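Local coordinates for 6-phosphogluconolactonase (Shewanella baltica, PDB 3NWP), which probably hydrolyses 6-phosphogluconolactone to 6-phosphogluconate, the second step of the oxidative pentose phosphate pathway, at residues V43-Q54 / N84-L92; W146-L157 / V211-V219. One frame throughout, in Å; residues are numbered along the deposited sequence. Where two conformers were deposited one is given.

Contact 1 (V43-Q54 / N84-L92)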
loop_
_atom_site.group_PDB
_atom_site.type_symbol
_atom_site.label_atom_id
_atom_site.label_comp_id
_atom_site.label_asym_id
_atom_site.label_seq_id
_atom_site.Cartn_x
_atom_site.Cartn_y
_atom_site.Cartn_z
ATOM N N VAL A 43 0.593 0.333 4.427
ATOM C CA VAL A 43 -0.735 -0.108 4.093
ATOM C C VAL A 43 -1.449 0.844 3.115
ATOM O O VAL A 43 -1.120 2.049 3.058
ATOM C CB VAL A 43 -1.623 -0.305 5.319
ATOM C CG1 VAL A 43 -0.994 -1.425 6.238
ATOM C CG2 VAL A 43 -1.811 1.020 6.161
ATOM N N SER A 44 -2.449 0.308 2.418
ATOM C CA SER A 44 -3.277 1.053 1.513
ATOM C C SER A 44 -4.689 1.247 2.058
ATOM O O SER A 44 -5.116 0.553 2.985
ATOM C CB SER A 44 -3.306 0.359 0.141
ATOM O OG SER A 44 -2.000 0.243 -0.415
ATOM N N GLY A 45 -5.392 2.216 1.478
ATOM C CA GLY A 45 -6.721 2.632 1.939
ATOM C C GLY A 45 -7.864 1.993 1.208
ATOM O O GLY A 45 -7.756 0.895 0.639
ATOM N N GLY A 46 -9.035 2.634 1.292
ATOM C CA GLY A 46 -10.235 2.077 0.660
ATOM C C GLY A 46 -11.009 1.181 1.631
ATOM O O GLY A 46 -10.596 0.960 2.765
ATOM N N SER A 47 -12.115 0.630 1.127
ATOM C CA SER A 47 -12.942 -0.277 1.919
ATOM C C SER A 47 -12.373 -1.685 1.981
ATOM O O SER A 47 -12.595 -2.394 2.978
ATOM C CB SER A 47 -14.376 -0.314 1.364
ATOM O OG SER A 47 -14.368 -0.661 -0.009
ATOM N N THR A 48 -11.598 -2.096 0.975
ATOM C CA THR A 48 -11.133 -3.497 0.924
ATOM C C THR A 48 -10.432 -3.946 2.242
ATOM O O THR A 48 -10.713 -5.034 2.725
ATOM C CB THR A 48 -10.268 -3.791 -0.333
ATOM O OG1 THR A 48 -11.120 -3.710 -1.481
ATOM C CG2 THR A 48 -9.623 -5.230 -0.319
ATOM N N PRO A 49 -9.493 -3.146 2.777
ATOM C CA PRO A 49 -8.702 -3.647 3.902
ATOM C C PRO A 49 -9.269 -3.492 5.270
ATOM O O PRO A 49 -8.571 -3.839 6.237
ATOM C CB PRO A 49 -7.401 -2.805 3.840
ATOM C CG PRO A 49 -7.792 -1.557 3.253
ATOM C CD PRO A 49 -8.912 -1.898 2.238
ATOM N N LEU A 50 -10.492 -2.944 5.437
ATOM C CA LEU A 50 -10.923 -2.559 6.802
ATOM C C LEU A 50 -11.011 -3.744 7.764
ATOM O O LEU A 50 -10.552 -3.650 8.922
ATOM C CB LEU A 50 -12.226 -1.772 6.770
ATOM C CG LEU A 50 -12.068 -0.463 5.971
ATOM C CD1 LEU A 50 -13.341 0.341 6.168
ATOM C CD2 LEU A 50 -10.809 0.373 6.294
ATOM N N LYS A 51 -11.595 -4.857 7.329
ATOM C CA LYS A 51 -11.646 -6.030 8.183
ATOM C C LYS A 51 -10.235 -6.588 8.452
ATOM O O LYS A 51 -9.915 -6.904 9.607
ATOM C CB LYS A 51 -12.571 -7.112 7.628
ATOM C CG LYS A 51 -14.072 -6.736 7.733
ATOM C CD LYS A 51 -14.553 -6.761 9.174
ATOM C CE LYS A 51 -15.966 -6.173 9.321
ATOM N N LEU A 52 -9.379 -6.657 7.420
ATOM C CA LEU A 52 -7.979 -7.049 7.612
ATOM C C LEU A 52 -7.324 -6.221 8.716
ATOM O O LEU A 52 -6.660 -6.761 9.608
ATOM C CB LEU A 52 -7.233 -6.817 6.288
ATOM C CG LEU A 52 -5.728 -7.067 6.408
ATOM C CD1 LEU A 52 -5.397 -8.539 6.669
ATOM C CD2 LEU A 52 -4.960 -6.523 5.162
ATOM N N PHE A 53 -7.540 -4.918 8.674
ATOM C CA PHE A 53 -6.986 -4.028 9.706
ATOM C C PHE A 53 -7.473 -4.415 11.078
ATOM O O PHE A 53 -6.697 -4.425 12.036
ATOM C CB PHE A 53 -7.329 -2.580 9.465
ATOM C CG PHE A 53 -6.645 -1.922 8.245
ATOM C CD1 PHE A 53 -5.527 -2.462 7.618
ATOM C CD2 PHE A 53 -7.100 -0.719 7.812
ATOM C CE1 PHE A 53 -4.955 -1.801 6.559
ATOM C CE2 PHE A 53 -6.491 -0.021 6.767
ATOM C CZ PHE A 53 -5.406 -0.599 6.148
ATOM N N GLN A 54 -8.785 -4.672 11.184
ATOM C CA GLN A 54 -9.372 -5.072 12.473
ATOM C C GLN A 54 -8.707 -6.340 13.023
ATOM O O GLN A 54 -8.404 -6.434 14.213
ATOM C CB GLN A 54 -10.910 -5.225 12.357
ATOM C CG GLN A 54 -11.640 -3.898 12.096
ATOM C CD GLN A 54 -13.053 -4.071 11.522
ATOM O OE1 GLN A 54 -13.672 -5.132 11.647
ATOM N NE2 GLN A 54 -13.539 -3.039 10.841
ATOM N N ASN A 84 -7.215 8.509 3.936
ATOM C CA ASN A 84 -6.738 7.140 4.250
ATOM C C ASN A 84 -6.239 7.064 5.692
ATOM O O ASN A 84 -6.468 6.047 6.381
ATOM C CB ASN A 84 -5.614 6.739 3.297
ATOM C CG ASN A 84 -6.091 6.475 1.876
ATOM O OD1 ASN A 84 -7.277 6.189 1.631
ATOM N ND2 ASN A 84 -5.163 6.591 0.906
ATOM N N GLU A 85 -5.612 8.118 6.171
ATOM C CA GLU A 85 -5.155 8.175 7.562
ATOM C C GLU A 85 -6.362 7.961 8.488
ATOM O O GLU A 85 -6.233 7.237 9.478
ATOM C CB GLU A 85 -4.463 9.492 7.849
ATOM C CG GLU A 85 -4.159 9.753 9.313
ATOM C CD GLU A 85 -3.232 10.899 9.570
ATOM O OE1 GLU A 85 -2.587 11.436 8.635
ATOM O OE2 GLU A 85 -3.097 11.252 10.782
ATOM N N ARG A 86 -7.477 8.618 8.236
ATOM C CA ARG A 86 -8.634 8.442 9.094
ATOM C C ARG A 86 -9.054 6.964 9.210
ATOM O O ARG A 86 -9.321 6.482 10.318
ATOM C CB ARG A 86 -9.791 9.238 8.563
ATOM C CG ARG A 86 -11.099 9.038 9.364
ATOM C CD ARG A 86 -12.307 9.750 8.756
ATOM N NE ARG A 86 -12.782 9.166 7.479
ATOM C CZ ARG A 86 -13.561 8.087 7.364
ATOM N NH1 ARG A 86 -13.925 7.387 8.431
ATOM N NH2 ARG A 86 -13.953 7.679 6.172
ATOM N N LEU A 87 -9.094 6.262 8.071
ATOM C CA LEU A 87 -9.457 4.841 8.076
ATOM C C LEU A 87 -8.442 3.993 8.854
ATOM O O LEU A 87 -8.825 3.096 9.631
ATOM C CB LEU A 87 -9.616 4.308 6.636
ATOM C CG LEU A 87 -10.777 4.810 5.794
ATOM C CD1 LEU A 87 -10.660 4.148 4.406
ATOM C CD2 LEU A 87 -12.116 4.496 6.423
ATOM N N VAL A 88 -7.149 4.262 8.691
ATOM C CA VAL A 88 -6.100 3.541 9.371
ATOM C C VAL A 88 -6.201 3.783 10.896
ATOM O O VAL A 88 -6.095 2.846 11.713
ATOM C CB VAL A 88 -4.702 3.881 8.782
ATOM C CG1 VAL A 88 -3.612 3.307 9.674
ATOM C CG2 VAL A 88 -4.635 3.367 7.342
ATOM N N ARG A 89 -6.448 5.023 11.288
ATOM C CA ARG A 89 -6.522 5.301 12.717
ATOM C C ARG A 89 -7.777 4.647 13.312
ATOM O O ARG A 89 -7.721 4.175 14.470
ATOM C CB ARG A 89 -6.513 6.807 12.968
ATOM C CG ARG A 89 -5.157 7.488 12.708
ATOM C CD ARG A 89 -5.163 8.944 13.125
ATOM N NE ARG A 89 -3.898 9.604 12.873
ATOM C CZ ARG A 89 -2.793 9.454 13.580
ATOM N NH1 ARG A 89 -2.748 8.666 14.665
ATOM N NH2 ARG A 89 -1.718 10.127 13.222
ATOM N N GLU A 90 -8.877 4.633 12.586
ATOM C CA GLU A 90 -10.088 4.067 13.145
ATOM C C GLU A 90 -9.998 2.567 13.307
ATOM O O GLU A 90 -10.447 2.024 14.343
ATOM C CB GLU A 90 -11.330 4.399 12.328
ATOM C CG GLU A 90 -11.695 5.883 12.338
ATOM C CD GLU A 90 -13.021 6.218 11.630
ATOM O OE1 GLU A 90 -13.229 7.412 11.269
ATOM O OE2 GLU A 90 -13.849 5.293 11.446
ATOM N N HIS A 91 -9.439 1.890 12.294
ATOM C CA HIS A 91 -9.516 0.447 12.204
ATOM C C HIS A 91 -8.241 -0.333 12.520
ATOM O O HIS A 91 -8.348 -1.448 13.023
ATOM C CB HIS A 91 -10.004 0.026 10.813
ATOM C CG HIS A 91 -11.356 0.555 10.478
ATOM N ND1 HIS A 91 -12.514 -0.018 10.970
ATOM C CD2 HIS A 91 -11.740 1.630 9.754
ATOM C CE1 HIS A 91 -13.556 0.683 10.548
ATOM N NE2 HIS A 91 -13.118 1.687 9.808
ATOM N N LEU A 92 -7.056 0.180 12.159
ATOM C CA LEU A 92 -5.806 -0.523 12.420
ATOM C C LEU A 92 -5.178 -0.153 13.778
ATOM O O LEU A 92 -4.691 -1.016 14.485
ATOM C CB LEU A 92 -4.811 -0.320 11.252
ATOM C CG LEU A 92 -3.436 -0.993 11.385
ATOM C CD1 LEU A 92 -3.642 -2.510 11.448
ATOM C CD2 LEU A 92 -2.539 -0.632 10.155
HETATM O O HOH W 1 -9.818 5.591 1.671
#

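Contact 2 (W146-L157 / V211-V219)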
loop_
_atom_site.group_PDB
_atom_site.type_symbol
_atom_site.label_atom_id
_atom_site.label_comp_id
_atom_site.label_asym_id
_atom_site.label_seq_id
_atom_site.Cartn_x
_atom_site.Cartn_y
_atom_site.Cartn_z
ATOM N N TRP A 146 -0.554 5.926 -8.248
ATOM C CA TRP A 146 0.065 5.843 -9.563
ATOM C C TRP A 146 -1.039 5.665 -10.566
ATOM O O TRP A 146 -1.513 4.562 -10.810
ATOM C CB TRP A 146 1.055 4.659 -9.692
ATOM C CG TRP A 146 2.115 4.504 -8.646
ATOM C CD1 TRP A 146 2.519 5.406 -7.658
ATOM C CD2 TRP A 146 2.873 3.312 -8.427
ATOM N NE1 TRP A 146 3.491 4.829 -6.871
ATOM C CE2 TRP A 146 3.692 3.528 -7.297
ATOM C CE3 TRP A 146 2.904 2.064 -9.053
ATOM C CZ2 TRP A 146 4.557 2.552 -6.823
ATOM C CZ3 TRP A 146 3.776 1.090 -8.551
ATOM C CH2 TRP A 146 4.554 1.339 -7.441
ATOM N N PHE A 147 -1.540 6.772 -11.097
ATOM C CA PHE A 147 -2.709 6.745 -11.927
ATOM C C PHE A 147 -2.327 6.922 -13.398
ATOM O O PHE A 147 -1.556 7.845 -13.719
ATOM C CB PHE A 147 -3.655 7.877 -11.557
ATOM C CG PHE A 147 -4.525 7.597 -10.378
ATOM C CD1 PHE A 147 -5.737 6.958 -10.540
ATOM C CD2 PHE A 147 -4.147 8.002 -9.100
ATOM C CE1 PHE A 147 -6.555 6.720 -9.457
ATOM C CE2 PHE A 147 -4.939 7.720 -8.022
ATOM C CZ PHE A 147 -6.155 7.092 -8.196
ATOM N N PRO A 148 -2.904 6.124 -14.263
ATOM C CA PRO A 148 -2.600 6.270 -15.689
ATOM C C PRO A 148 -3.175 7.568 -16.301
ATOM O O PRO A 148 -2.697 8.022 -17.320
ATOM C CB PRO A 148 -3.208 5.021 -16.302
ATOM C CG PRO A 148 -4.254 4.548 -15.385
ATOM C CD PRO A 148 -3.839 5.006 -14.002
ATOM N N CYS A 149 -4.120 8.178 -15.615
ATOM C CA CYS A 149 -4.704 9.429 -16.070
ATOM C C CYS A 149 -3.975 10.665 -15.537
ATOM O O CYS A 149 -4.489 11.770 -15.702
ATOM C CB CYS A 149 -6.164 9.448 -15.605
ATOM S SG CYS A 149 -6.331 9.410 -13.800
ATOM N N SER A 150 -2.814 10.501 -14.881
ATOM C CA SER A 150 -2.119 11.633 -14.260
ATOM C C SER A 150 -0.836 12.003 -15.022
ATOM O O SER A 150 -0.078 11.138 -15.505
ATOM C CB SER A 150 -1.799 11.375 -12.783
ATOM O OG SER A 150 -0.803 10.368 -12.645
ATOM N N ALA A 151 -0.561 13.318 -15.056
ATOM C CA ALA A 151 0.675 13.804 -15.651
ATOM C C ALA A 151 1.939 13.387 -14.934
ATOM O O ALA A 151 3.025 13.377 -15.538
ATOM C CB ALA A 151 0.605 15.354 -15.799
ATOM N N GLU A 152 1.813 13.044 -13.654
ATOM C CA GLU A 152 2.932 12.785 -12.772
ATOM C C GLU A 152 3.286 11.309 -12.709
ATOM O O GLU A 152 4.169 10.944 -11.938
ATOM C CB GLU A 152 2.590 13.234 -11.353
ATOM C CG GLU A 152 2.312 14.724 -11.203
ATOM C CD GLU A 152 0.884 15.146 -11.479
ATOM O OE1 GLU A 152 -0.038 14.319 -11.705
ATOM O OE2 GLU A 152 0.643 16.383 -11.491
ATOM N N LEU A 153 2.619 10.479 -13.522
ATOM C CA LEU A 153 2.899 9.020 -13.433
ATOM C C LEU A 153 4.378 8.693 -13.674
ATOM O O LEU A 153 4.974 7.952 -12.877
ATOM C CB LEU A 153 2.024 8.242 -14.398
ATOM C CG LEU A 153 2.249 6.744 -14.375
ATOM C CD1 LEU A 153 1.940 6.084 -12.987
ATOM C CD2 LEU A 153 1.379 6.086 -15.478
ATOM N N GLU A 154 4.984 9.185 -14.767
ATOM C CA GLU A 154 6.397 8.883 -14.992
ATOM C C GLU A 154 7.287 9.293 -13.825
ATOM O O GLU A 154 8.220 8.550 -13.455
ATOM C CB GLU A 154 6.860 9.513 -16.319
ATOM C CG GLU A 154 8.214 8.991 -16.803
ATOM C CD GLU A 154 8.231 7.482 -17.216
ATOM O OE1 GLU A 154 7.259 6.739 -16.986
ATOM O OE2 GLU A 154 9.243 7.031 -17.779
ATOM N N ASN A 155 7.035 10.470 -13.241
ATOM C CA ASN A 155 7.734 10.880 -12.063
ATOM C C ASN A 155 7.564 9.836 -10.925
ATOM O O ASN A 155 8.543 9.446 -10.298
ATOM C CB ASN A 155 7.356 12.280 -11.597
ATOM C CG ASN A 155 8.325 12.806 -10.562
ATOM O OD1 ASN A 155 9.536 12.586 -10.694
ATOM N ND2 ASN A 155 7.816 13.479 -9.558
ATOM N N ALA A 156 6.347 9.466 -10.648
ATOM C CA ALA A 156 6.135 8.463 -9.594
ATOM C C ALA A 156 6.915 7.189 -9.874
ATOM O O ALA A 156 7.427 6.560 -8.949
ATOM C CB ALA A 156 4.662 8.184 -9.421
ATOM N N LEU A 157 6.966 6.786 -11.140
ATOM C CA LEU A 157 7.612 5.516 -11.547
ATOM C C LEU A 157 9.124 5.568 -11.583
ATOM O O LEU A 157 9.779 4.532 -11.617
ATOM C CB LEU A 157 7.059 5.049 -12.908
ATOM C CG LEU A 157 5.565 4.747 -12.931
ATOM C CD1 LEU A 157 5.186 4.390 -14.348
ATOM C CD2 LEU A 157 5.207 3.614 -11.896
ATOM N N VAL A 211 3.308 -0.416 -18.212
ATOM C CA VAL A 211 2.996 0.166 -16.898
ATOM C C VAL A 211 2.172 1.456 -17.046
ATOM O O VAL A 211 1.330 1.781 -16.220
ATOM C CB VAL A 211 4.280 0.364 -16.057
ATOM C CG1 VAL A 211 5.082 -0.948 -15.961
ATOM C CG2 VAL A 211 5.151 1.493 -16.619
ATOM N N HIS A 212 2.376 2.198 -18.139
ATOM C CA HIS A 212 1.654 3.426 -18.306
ATOM C C HIS A 212 0.186 3.220 -18.484
ATOM O O HIS A 212 -0.599 4.071 -18.100
ATOM C CB HIS A 212 2.289 4.266 -19.454
ATOM C CG HIS A 212 3.672 4.736 -19.105
ATOM N ND1 HIS A 212 4.808 4.047 -19.487
ATOM C CD2 HIS A 212 4.098 5.765 -18.333
ATOM C CE1 HIS A 212 5.873 4.660 -18.996
ATOM N NE2 HIS A 212 5.468 5.705 -18.297
ATOM N N ALA A 213 -0.225 2.084 -19.046
ATOM C CA ALA A 213 -1.646 1.786 -19.167
ATOM C C ALA A 213 -2.245 1.284 -17.818
ATOM O O ALA A 213 -3.363 1.671 -17.449
ATOM C CB ALA A 213 -1.863 0.713 -20.270
HETATM N N MSE A 214 -1.508 0.423 -17.141
HETATM C CA MSE A 214 -1.957 -0.165 -15.840
HETATM C C MSE A 214 -0.774 -0.204 -14.877
HETATM O O MSE A 214 0.028 -1.146 -14.893
HETATM C CB MSE A 214 -2.526 -1.575 -16.054
HETATM C CG MSE A 214 -3.808 -1.621 -16.890
HETATM SE SE MSE A 214 -4.591 -3.313 -17.103
HETATM C CE MSE A 214 -5.327 -3.394 -15.491
ATOM N N PRO A 215 -0.642 0.832 -14.026
ATOM C CA PRO A 215 0.580 0.952 -13.211
ATOM C C PRO A 215 0.858 -0.176 -12.173
ATOM O O PRO A 215 2.007 -0.370 -11.798
ATOM C CB PRO A 215 0.400 2.316 -12.553
ATOM C CG PRO A 215 -0.378 3.117 -13.602
ATOM C CD PRO A 215 -1.391 2.105 -14.089
ATOM N N ILE A 216 -0.173 -0.936 -11.809
ATOM C CA ILE A 216 0.009 -2.147 -11.017
ATOM C C ILE A 216 1.064 -3.081 -11.666
ATOM O O ILE A 216 1.760 -3.815 -11.000
ATOM C CB ILE A 216 -1.334 -2.843 -10.746
ATOM C CG1 ILE A 216 -1.156 -4.032 -9.790
ATOM C CG2 ILE A 216 -1.937 -3.422 -12.056
ATOM C CD1 ILE A 216 -0.615 -3.660 -8.361
ATOM N N ARG A 217 1.169 -3.030 -13.013
ATOM C CA ARG A 217 2.183 -3.824 -13.657
ATOM C C ARG A 217 3.604 -3.558 -13.233
ATOM O O ARG A 217 4.459 -4.425 -13.356
ATOM C CB ARG A 217 2.055 -3.659 -15.210
ATOM C CG ARG A 217 0.739 -4.199 -15.757
ATOM C CD ARG A 217 0.464 -3.703 -17.177
ATOM N NE ARG A 217 -0.659 -4.389 -17.786
ATOM C CZ ARG A 217 -1.340 -3.939 -18.845
ATOM N NH1 ARG A 217 -1.053 -2.730 -19.349
ATOM N NH2 ARG A 217 -2.337 -4.661 -19.380
ATOM N N ALA A 218 3.896 -2.336 -12.747
ATOM C CA ALA A 218 5.237 -2.055 -12.257
ATOM C C ALA A 218 5.631 -2.925 -11.072
ATOM O O ALA A 218 6.799 -3.263 -10.904
ATOM C CB ALA A 218 5.399 -0.553 -11.911
ATOM N N VAL A 219 4.623 -3.337 -10.300
ATOM C CA VAL A 219 4.776 -4.278 -9.194
ATOM C C VAL A 219 4.726 -5.744 -9.674
ATOM O O VAL A 219 5.576 -6.546 -9.310
ATOM C CB VAL A 219 3.688 -4.030 -8.137
ATOM C CG1 VAL A 219 3.654 -5.135 -7.091
ATOM C CG2 VAL A 219 3.923 -2.648 -7.456
HETATM O O HOH W 2 -0.800 6.735 -18.649
#

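Contact 1 (V43-Q54 / N84-L92)
His91 of helix 84-91 packs into the groove between Leu50 and Gln54, one turn apart on helix 50-58. Followed outward, its CB lies 4.0 Å from Phe53 CB, at the edge of the phenyl ring and near its plane. With CG anti to the carbonyl carbon (chi1 -60°), the imidazole lies against Leu50, whose CB covers one face. Further out, Leu50 CD2 comes within 3.8 Å of His91 CD2, while Leu50 CD1 makes an off-centre CH-pi contact, 4.3 Å from the ring centroid. At the ND1 corner, Gln54 NE2 comes in obliquely, 3.2 Å from His91 ND1, the two side chains lying alongside with their planes 30° apart.

Deeper in, Phe53 runs at about a right angle to Leu92, CB to CB 3.8 Å, and its CE2 meets Val88 CG2, which also touches Val43 CG2. At the loop after strand 39-43, Asn84 OD1 sits 3.6 Å from Gly45 CA, so close that a CB would collide with it. A water bridges Asn84 OD1 and Gly46 N, while Asn84 ND2 is held by Asp72 O. Gly46 O, buried under Leu87 CD1, finds no polar partner.

Segments 50-54 and 84-91 cross at -39°, their axes 9.5 Å apart at closest. Strand 39-43, helix 50-58 and the parallel strand 66-74 form a beta-alpha-beta unit of the Rossmann-like fold; helix 84-91 packs beside its helix, and Val88 also touches Leu70 and Phe102 of the neighbouring strands.

Contact 2 (W146-L157 / V211-V219)
Pro215 wedges between Trp146, Pro148 and Leu153, forming the tight part of the contact. Its CB lies 3.8 Å from Trp146 CB and its CG 3.8 Å from Leu153 CD1, while its CD meets Pro148 CD with the two prolines about perpendicular. Trp146 O, buried against Pro215 CG, has no polar partner. A chi1 of -51° swings the indole beside its own backbone N, bringing CZ3 to Val219 CG2 (3.9 Å) and Ala218 CB; Leu157 CD2 covers one face, and NE1 hydrogen-bonds Leu178 O. Replacing Trp146 by alanine is likely to open a gap beside Ala218, Val219 and Leu157 and leave Leu178 O without its indole N-H donor.

The outer side is polar and more open. Exposed Glu154, bent at chi2, brings OE1 to the edge of the His212 ring, where NE2 is modelled as donor to Glu154 OE1 at 2.4 Å, so short that its exact length is doubtful. Nearby, a water donates to both Pro148 O and His212 O.

The contact thus joins the loop leading into helix 153-158 to the segment entering helix 217-220, an apolar core with a polar rim, while Trp146 rests on helix 180-184 and Ile216 leans on helix 196-206.

How the contacts relate
From the N terminus the chain runs through strand 8-11 and helix 14-36, and contact 1 opens at the end of strand 39-43. The 29 residues between its segments, including strand 66-74, make a loop that closes when helix 84-91 returns to helix 50-58. Strand 101-102, helix 112-122 and strand 132-135 follow before 146-157 opens contact 2, closed by 211-219 after 53 residues that include strands 163-166, 175-178 and 189-194. The two loops are in series, neither nesting nor crossing. The centres of contact 1 and contact 2 are about 23 Å apart, on opposite sides of the chain's centre. Contact 1 joins helices beside strands 39-43 and 66-74; contact 2 ties helix 153-158 to the approach to helix 217-220.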